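Local coordinates for BDI_3064 protein (Parabacteroides distasonis ATCC 8503, PDB 5Z06), which releases sophorose from the non-reducing end of linear beta-1,2-glucan and its oligosaccharides as an exo-acting periplasmic hydrolase, at residues 639-644 with 657-662; 11-16 with 234-239. One frame throughout, in Å; residues are numbered along the deposited sequence.

Contact 1 of 2, residues 639-644 with 657-662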
ATOM      1  N   GLY A 639      -1.994   3.601 -16.059  1.00 26.82           N
ATOM      2  CA  GLY A 639      -1.679   4.699 -15.177  1.00 26.50           C
ATOM      3  C   GLY A 639      -2.869   5.481 -14.709  1.00 25.87           C
ATOM      4  O   GLY A 639      -2.857   5.950 -13.590  1.00 23.21           O
ATOM      5  N   SER A 640      -3.903   5.600 -15.547  1.00 27.28           N
ATOM      6  CA  SER A 640      -5.134   6.306 -15.161  1.00 26.96           C
ATOM      7  C   SER A 640      -5.677   5.882 -13.809  1.00 26.93           C
ATOM      8  O   SER A 640      -6.172   6.707 -13.056  1.00 27.44           O
ATOM      9  CB  SER A 640      -6.217   6.091 -16.209  1.00 27.17           C
ATOM     10  OG  SER A 640      -6.446   4.721 -16.342  1.00 29.21           O
ATOM     11  N   PHE A 641      -5.581   4.588 -13.508  1.00 27.67           N
ATOM     12  CA  PHE A 641      -5.952   4.066 -12.189  1.00 25.22           C
ATOM     13  C   PHE A 641      -4.792   3.596 -11.357  1.00 24.70           C
ATOM     14  O   PHE A 641      -4.907   3.582 -10.156  1.00 25.70           O
ATOM     15  CB  PHE A 641      -6.964   2.920 -12.308  1.00 25.74           C
ATOM     16  CG  PHE A 641      -6.419   1.678 -12.950  1.00 25.47           C
ATOM     17  CD1 PHE A 641      -5.800   0.699 -12.187  1.00 25.66           C
ATOM     18  CD2 PHE A 641      -6.569   1.466 -14.309  1.00 25.42           C
ATOM     19  CE1 PHE A 641      -5.322  -0.451 -12.766  1.00 24.16           C
ATOM     20  CE2 PHE A 641      -6.063   0.321 -14.905  1.00 25.72           C
ATOM     21  CZ  PHE A 641      -5.448  -0.638 -14.126  1.00 25.49           C
ATOM     22  N   LEU A 642      -3.691   3.186 -11.979  1.00 24.76           N
ATOM     23  CA  LEU A 642      -2.608   2.520 -11.266  1.00 25.00           C
ATOM     24  C   LEU A 642      -1.465   3.436 -10.829  1.00 26.00           C
ATOM     25  O   LEU A 642      -0.719   3.083  -9.926  1.00 25.48           O
ATOM     26  CB  LEU A 642      -2.054   1.379 -12.114  1.00 25.99           C
ATOM     27  CG  LEU A 642      -1.148   0.362 -11.441  1.00 25.49           C
ATOM     28  CD1 LEU A 642      -1.862  -0.246 -10.254  1.00 25.42           C
ATOM     29  CD2 LEU A 642      -0.794  -0.739 -12.423  1.00 26.77           C
ATOM     30  N   TRP A 643      -1.305   4.594 -11.474  1.00 26.42           N
ATOM     31  CA  TRP A 643      -0.227   5.526 -11.128  1.00 25.35           C
ATOM     32  C   TRP A 643      -0.752   6.602 -10.200  1.00 24.74           C
ATOM     33  O   TRP A 643      -1.732   7.242 -10.490  1.00 25.70           O
ATOM     34  CB  TRP A 643       0.345   6.175 -12.357  1.00 25.17           C
ATOM     35  CG  TRP A 643       1.417   7.116 -12.041  1.00 24.63           C
ATOM     36  CD1 TRP A 643       1.341   8.460 -12.086  1.00 26.42           C
ATOM     37  CD2 TRP A 643       2.746   6.791 -11.632  1.00 24.97           C
ATOM     38  NE1 TRP A 643       2.541   9.016 -11.722  1.00 28.00           N
ATOM     39  CE2 TRP A 643       3.432   8.012 -11.453  1.00 26.61           C
ATOM     40  CE3 TRP A 643       3.435   5.591 -11.427  1.00 24.79           C
ATOM     41  CZ2 TRP A 643       4.775   8.076 -11.066  1.00 25.90           C
ATOM     42  CZ3 TRP A 643       4.783   5.643 -11.033  1.00 25.43           C
ATOM     43  CH2 TRP A 643       5.437   6.890 -10.860  1.00 26.49           C
ATOM     44  N   GLY A 644      -0.080   6.790  -9.088  1.00 24.14           N
ATOM     45  CA  GLY A 644      -0.520   7.701  -8.073  1.00 24.67           C
ATOM     46  C   GLY A 644       0.643   8.528  -7.552  1.00 24.89           C
ATOM     47  O   GLY A 644       1.764   8.488  -8.099  1.00 23.37           O
ATOM     48  N   ASN A 657     -12.049  -5.668 -11.414  1.00 27.40           N
ATOM     49  CA  ASN A 657     -12.090  -4.204 -11.524  1.00 25.64           C
ATOM     50  C   ASN A 657     -11.883  -3.508 -10.166  1.00 25.69           C
ATOM     51  O   ASN A 657     -12.720  -2.746  -9.674  1.00 23.89           O
ATOM     52  CB  ASN A 657     -13.367  -3.705 -12.198  1.00 25.65           C
ATOM     53  CG  ASN A 657     -13.211  -2.287 -12.681  1.00 24.91           C
ATOM     54  OD1 ASN A 657     -12.166  -1.948 -13.174  1.00 24.87           O
ATOM     55  ND2 ASN A 657     -14.207  -1.447 -12.474  1.00 25.27           N
ATOM     56  N   TRP A 658     -10.720  -3.802  -9.598  1.00 26.80           N
ATOM     57  CA  TRP A 658     -10.304  -3.337  -8.293  1.00 26.12           C
ATOM     58  C   TRP A 658      -8.879  -2.771  -8.384  1.00 25.55           C
ATOM     59  O   TRP A 658      -8.031  -3.282  -9.098  1.00 26.91           O
ATOM     60  CB  TRP A 658     -10.346  -4.510  -7.318  1.00 25.29           C
ATOM     61  CG  TRP A 658      -9.880  -4.173  -5.956  1.00 26.52           C
ATOM     62  CD1 TRP A 658     -10.622  -3.687  -4.925  1.00 27.18           C
ATOM     63  CD2 TRP A 658      -8.546  -4.278  -5.476  1.00 27.25           C
ATOM     64  NE1 TRP A 658      -9.833  -3.495  -3.820  1.00 27.33           N
ATOM     65  CE2 TRP A 658      -8.553  -3.858  -4.130  1.00 28.51           C
ATOM     66  CE3 TRP A 658      -7.347  -4.699  -6.050  1.00 27.68           C
ATOM     67  CZ2 TRP A 658      -7.412  -3.844  -3.354  1.00 27.90           C
ATOM     68  CZ3 TRP A 658      -6.219  -4.684  -5.288  1.00 27.72           C
ATOM     69  CH2 TRP A 658      -6.257  -4.260  -3.946  1.00 28.82           C
ATOM     70  N   VAL A 659      -8.635  -1.709  -7.647  1.00 25.44           N
ATOM     71  CA  VAL A 659      -7.288  -1.239  -7.383  1.00 26.73           C
ATOM     72  C   VAL A 659      -7.192  -0.888  -5.911  1.00 26.08           C
ATOM     73  O   VAL A 659      -8.149  -0.468  -5.282  1.00 26.44           O
ATOM     74  CB  VAL A 659      -6.892  -0.061  -8.305  1.00 26.63           C
ATOM     75  CG1 VAL A 659      -7.766   1.155  -8.053  1.00 27.43           C
ATOM     76  CG2 VAL A 659      -5.410   0.297  -8.130  1.00 27.87           C
ATOM     77  N   SER A 660      -6.019  -1.095  -5.364  1.00 26.28           N
ATOM     78  CA  SER A 660      -5.785  -0.860  -3.973  1.00 26.43           C
ATOM     79  C   SER A 660      -6.001   0.599  -3.640  1.00 27.97           C
ATOM     80  O   SER A 660      -5.594   1.477  -4.406  1.00 26.11           O
ATOM     81  CB  SER A 660      -4.357  -1.236  -3.628  1.00 25.59           C
ATOM     82  OG  SER A 660      -4.125  -0.969  -2.293  1.00 25.94           O
ATOM     83  N   PRO A 661      -6.636   0.874  -2.479  1.00 29.35           N
ATOM     84  CA  PRO A 661      -6.760   2.270  -2.033  1.00 28.72           C
ATOM     85  C   PRO A 661      -5.525   2.809  -1.329  1.00 28.38           C
ATOM     86  O   PRO A 661      -5.567   3.919  -0.841  1.00 31.59           O
ATOM     87  CB  PRO A 661      -7.937   2.214  -1.060  1.00 30.25           C
ATOM     88  CG  PRO A 661      -7.904   0.815  -0.511  1.00 31.27           C
ATOM     89  CD  PRO A 661      -7.237  -0.071  -1.523  1.00 29.67           C
ATOM     90  N   LEU A 662      -4.421   2.058  -1.289  1.00 27.81           N
ATOM     91  CA  LEU A 662      -3.276   2.439  -0.479  1.00 27.14           C
ATOM     92  C   LEU A 662      -1.961   2.308  -1.218  1.00 26.43           C
ATOM     93  O   LEU A 662      -1.856   1.651  -2.266  1.00 24.99           O
ATOM     94  CB  LEU A 662      -3.237   1.626   0.845  1.00 26.28           C
ATOM     95  CG  LEU A 662      -3.333   0.100   0.840  1.00 26.97           C
ATOM     96  CD1 LEU A 662      -2.071  -0.564   0.320  1.00 27.74           C
ATOM     97  CD2 LEU A 662      -3.561  -0.390   2.253  1.00 26.90           C
TER

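Contact 2 of 2, residues 11-16 with 234-239. With CA (calcium ion), chain C.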
ATOM      1  N   PHE A  11     -18.413   5.718   0.287  1.00 33.14           N
ATOM      2  CA  PHE A  11     -17.988   6.055  -1.046  1.00 33.29           C
ATOM      3  C   PHE A  11     -17.615   7.511  -1.145  1.00 34.13           C
ATOM      4  O   PHE A  11     -18.388   8.377  -0.743  1.00 36.36           O
ATOM      5  CB  PHE A  11     -19.105   5.771  -2.034  1.00 32.82           C
ATOM      6  CG  PHE A  11     -18.720   6.053  -3.439  1.00 32.11           C
ATOM      7  CD1 PHE A  11     -18.034   5.104  -4.169  1.00 30.34           C
ATOM      8  CD2 PHE A  11     -19.016   7.272  -4.024  1.00 32.05           C
ATOM      9  CE1 PHE A  11     -17.657   5.355  -5.463  1.00 31.46           C
ATOM     10  CE2 PHE A  11     -18.632   7.530  -5.328  1.00 32.16           C
ATOM     11  CZ  PHE A  11     -17.955   6.573  -6.051  1.00 30.44           C
ATOM     12  N   GLU A  12     -16.436   7.774  -1.679  1.00 32.82           N
ATOM     13  CA  GLU A  12     -16.055   9.105  -2.120  1.00 33.99           C
ATOM     14  C   GLU A  12     -15.863   9.118  -3.632  1.00 33.09           C
ATOM     15  O   GLU A  12     -16.450   9.940  -4.333  1.00 32.42           O
ATOM     16  CB  GLU A  12     -14.772   9.524  -1.441  1.00 37.60           C
ATOM     17  CG  GLU A  12     -14.301  10.905  -1.854  1.00 42.34           C
ATOM     18  CD  GLU A  12     -13.245  11.431  -0.917  1.00 45.38           C
ATOM     19  OE1 GLU A  12     -12.143  10.842  -0.872  1.00 47.49           O
ATOM     20  OE2 GLU A  12     -13.542  12.413  -0.213  1.00 47.35           O
ATOM     21  N   ASN A  13     -15.013   8.222  -4.111  1.00 33.63           N
ATOM     22  CA  ASN A  13     -14.672   8.102  -5.533  1.00 33.96           C
ATOM     23  C   ASN A  13     -14.244   6.680  -5.802  1.00 30.65           C
ATOM     24  O   ASN A  13     -13.649   6.039  -4.950  1.00 31.51           O
ATOM     25  CB  ASN A  13     -13.513   9.051  -5.897  1.00 33.01           C
ATOM     26  CG  ASN A  13     -13.972  10.476  -6.142  1.00 32.86           C
ATOM     27  OD1 ASN A  13     -14.956  10.701  -6.835  1.00 33.05           O
ATOM     28  ND2 ASN A  13     -13.254  11.447  -5.590  1.00 32.44           N
ATOM     29  N   SER A  14     -14.566   6.187  -6.980  1.00 31.33           N
ATOM     30  CA  SER A  14     -14.064   4.902  -7.445  1.00 30.62           C
ATOM     31  C   SER A  14     -12.752   5.183  -8.132  1.00 32.20           C
ATOM     32  O   SER A  14     -12.703   6.027  -9.037  1.00 34.65           O
ATOM     33  CB  SER A  14     -15.032   4.268  -8.420  1.00 28.34           C
ATOM     34  OG  SER A  14     -14.612   2.979  -8.763  1.00 29.35           O
ATOM     35  N   LEU A  15     -11.687   4.520  -7.685  1.00 29.92           N
ATOM     36  CA  LEU A  15     -10.400   4.598  -8.370  1.00 30.93           C
ATOM     37  C   LEU A  15     -10.429   3.878  -9.702  1.00 29.35           C
ATOM     38  O   LEU A  15      -9.610   4.155 -10.562  1.00 30.96           O
ATOM     39  CB  LEU A  15      -9.270   4.052  -7.485  1.00 32.84           C
ATOM     40  CG  LEU A  15      -9.052   4.819  -6.171  1.00 33.13           C
ATOM     41  CD1 LEU A  15      -7.955   4.196  -5.322  1.00 33.54           C
ATOM     42  CD2 LEU A  15      -8.722   6.280  -6.469  1.00 30.94           C
ATOM     43  N   MET A  16     -11.373   2.962  -9.877  1.00 30.65           N
ATOM     44  CA  MET A  16     -11.599   2.327 -11.174  1.00 30.75           C
ATOM     45  C   MET A  16     -12.806   2.935 -11.876  1.00 30.90           C
ATOM     46  O   MET A  16     -13.752   3.358 -11.236  1.00 31.97           O
ATOM     47  CB  MET A  16     -11.792   0.812 -11.003  1.00 29.56           C
ATOM     48  CG  MET A  16     -10.584   0.089 -10.445  1.00 30.72           C
ATOM     49  SD  MET A  16      -9.096   0.306 -11.442  1.00 28.94           S
ATOM     50  CE  MET A  16      -8.958  -1.265 -12.281  1.00 29.49           C
ATOM     51  N   VAL A 234     -11.344  18.597 -10.850  1.00 38.56           N
ATOM     52  CA  VAL A 234     -10.958  17.273 -11.347  1.00 35.49           C
ATOM     53  C   VAL A 234     -10.741  16.229 -10.275  1.00 34.45           C
ATOM     54  O   VAL A 234     -10.793  15.042 -10.580  1.00 37.24           O
ATOM     55  CB  VAL A 234      -9.729  17.301 -12.261  1.00 35.64           C
ATOM     56  CG1 VAL A 234     -10.103  17.947 -13.585  1.00 37.47           C
ATOM     57  CG2 VAL A 234      -8.534  17.973 -11.589  1.00 34.07           C
ATOM     58  N   ALA A 235     -10.494  16.648  -9.042  1.00 32.40           N
ATOM     59  CA  ALA A 235     -10.206  15.696  -7.981  1.00 33.92           C
ATOM     60  C   ALA A 235     -10.336  16.333  -6.629  1.00 33.66           C
ATOM     61  O   ALA A 235     -10.328  17.561  -6.499  1.00 33.67           O
ATOM     62  CB  ALA A 235      -8.788  15.130  -8.131  1.00 33.66           C
ATOM     63  N   VAL A 236     -10.445  15.476  -5.621  1.00 34.28           N
ATOM     64  CA  VAL A 236     -10.318  15.902  -4.244  1.00 34.43           C
ATOM     65  C   VAL A 236      -9.228  15.075  -3.614  1.00 34.65           C
ATOM     66  O   VAL A 236      -9.019  13.911  -3.969  1.00 30.29           O
ATOM     67  CB  VAL A 236     -11.598  15.766  -3.394  1.00 35.68           C
ATOM     68  CG1 VAL A 236     -12.660  16.726  -3.882  1.00 38.97           C
ATOM     69  CG2 VAL A 236     -12.134  14.333  -3.352  1.00 37.02           C
ATOM     70  N   ARG A 237      -8.523  15.696  -2.684  1.00 34.33           N
ATOM     71  CA  ARG A 237      -7.543  14.991  -1.929  1.00 35.32           C
ATOM     72  C   ARG A 237      -7.767  15.288  -0.471  1.00 34.17           C
ATOM     73  O   ARG A 237      -7.830  16.439  -0.049  1.00 37.10           O
ATOM     74  CB  ARG A 237      -6.134  15.365  -2.405  1.00 34.88           C
ATOM     75  CG  ARG A 237      -5.747  14.696  -3.713  1.00 33.61           C
ATOM     76  CD  ARG A 237      -5.561  13.198  -3.522  1.00 33.55           C
ATOM     77  NE  ARG A 237      -5.196  12.489  -4.744  1.00 31.96           N
ATOM     78  CZ  ARG A 237      -6.049  11.981  -5.640  1.00 31.88           C
ATOM     79  NH1 ARG A 237      -7.371  12.123  -5.520  1.00 32.72           N
ATOM     80  NH2 ARG A 237      -5.569  11.351  -6.699  1.00 29.63           N
ATOM     81  N   ARG A 238      -7.877  14.221   0.291  1.00 33.12           N
ATOM     82  CA  ARG A 238      -7.984  14.299   1.715  1.00 35.79           C
ATOM     83  C   ARG A 238      -6.698  14.910   2.289  1.00 38.04           C
ATOM     84  O   ARG A 238      -5.642  14.809   1.655  1.00 38.41           O
ATOM     85  CB  ARG A 238      -8.193  12.898   2.269  1.00 37.20           C
ATOM     86  CG  ARG A 238      -9.515  12.264   1.900  1.00 38.39           C
ATOM     87  CD  ARG A 238     -10.612  12.865   2.738  1.00 39.88           C
ATOM     88  NE  ARG A 238     -11.939  12.474   2.290  1.00 42.59           N
ATOM     89  CZ  ARG A 238     -13.077  12.831   2.892  1.00 44.11           C
ATOM     90  NH1 ARG A 238     -13.056  13.566   3.997  1.00 45.51           N
ATOM     91  NH2 ARG A 238     -14.255  12.439   2.390  1.00 47.38           N
ATOM     92  N   PRO A 239      -6.777  15.531   3.488  1.00 39.10           N
ATOM     93  CA  PRO A 239      -5.643  16.261   4.107  1.00 39.23           C
ATOM     94  C   PRO A 239      -4.337  15.467   4.341  1.00 37.42           C
ATOM     95  O   PRO A 239      -3.278  16.059   4.401  1.00 37.90           O
ATOM     96  CB  PRO A 239      -6.220  16.746   5.453  1.00 39.62           C
ATOM     97  CG  PRO A 239      -7.695  16.565   5.353  1.00 39.62           C
ATOM     98  CD  PRO A 239      -7.915  15.419   4.421  1.00 39.06           C
TER
HETATM   99 CA    CA C 801     -17.069  11.492  -5.871  1.00 31.11          CA

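Contact 1 of 2, residues 639-644 with 657-662
Val659 pushes one methyl, CG2, into the corner between Phe641 and Leu642. CG2 lies 3.9 Å from the backbone O of Phe641, the shortest approach of the contact, and 4.1 Å from Phe641 CD1. The methyl meets the phenyl ring at its edge, near the ring plane, not over a face. Leu642 adds its CD1, 4.2 Å from the same Val659 CG2. Its CA-CB bond does not aim at 657-662; with CG anti to the backbone N (chi1 -166°), the branch nevertheless reaches the valine. Phe641 does aim its CB at the partner, and a chi1 of 67° brings the CD1 edge of the ring against the valine. These are ordinary van der Waals contacts, one of them to a carbonyl oxygen, joining the single-turn helix 639-642 to strand 658-659. Trp643 N donates to Gly639 O at 3.0 Å, and the chain then leaves helical geometry. On the other side, Ser660 OG accepts from Leu662 N at 3.2 Å and 159°, an ST turn just after the strand, and Ser660 N sits 3.4 Å above the Trp658 ring plane, toward its rim. Phe652 of the neighbouring strand touches both Leu642 and Val659, extending the apolar patch, while Val659 O is hydrogen-bonded to a glycerol, probably from the crystallisation liquor. The strands 652-653 and 658-659 form a hairpin with a G1 beta bulge, where Asn657 and Trp658 both face Asn653. Helix 639-642 thus packs on the outer strand 658-659 of a three-stranded antiparallel sheet in the glycoamylase-like region, whose family is consistent with an (alpha/alpha)6 barrel.

Contact 2 of 2, residues 11-16 with 234-239
The loop 11-16 contributes two ligands to a calcium site, beside the edge strand 232-237 of a four-stranded antiparallel sheet. The ion takes Glu12 O at 2.3 Å and Asn13 OD1 at 2.5 Å; Thr49, Asn52 and Asp175 also bind it. The side chain of Glu12 is used separately: extended, with CG anti to the backbone N (chi1 180°), it reaches Arg238, which comes from the opposite direction. Their salt bridge runs from Arg238 NH2 to Glu12 OE2, 2.7 Å long but weak as a hydrogen bond, with an N-H...O angle of only 125°. Carboxylate and guanidinium planes are 27° apart, and the carboxylate meets the guanidinium edge, OE2 also lying 3.0 Å from Arg238 NE. Val236 CG2 packs across from both loop residues, 3.8 Å from Asn13 ND2 and 3.9 Å from Glu12 OE2. Arg238 NH1 has a second acidic partner in Asp7. One residue, Glu12, therefore serves both charges, its carbonyl oxygen the metal and its carboxylate the arginine; the pairing with Arg238 would favour an ionised carboxylate, and the calcium probably holds the backbone from which it extends.

In the fold
From the N terminus, the chain leaves strand 9-11 into the loop 11-16, runs through 217 residues of strand and loop, without a helix, and returns at strand 232-237, where contact 2 closes this long excursion. Contact 1 comes much later and closes a loop of only 12 residues, 645-656, containing the short strands 647-648 and 652-653, which pair back with 643-644 and 658-659. The two are in series, neither enclosing nor crossing the other, with centres about 12 Å apart. They meet through the N-terminal loop: Leu15 CB lies 3.3 Å from Val659 CG1, and Met16 SD 3.4 Å from Phe641 CG. The loop thus touches the sheet holding strand 232-237 at one end and the glycoamylase-like domain at the other.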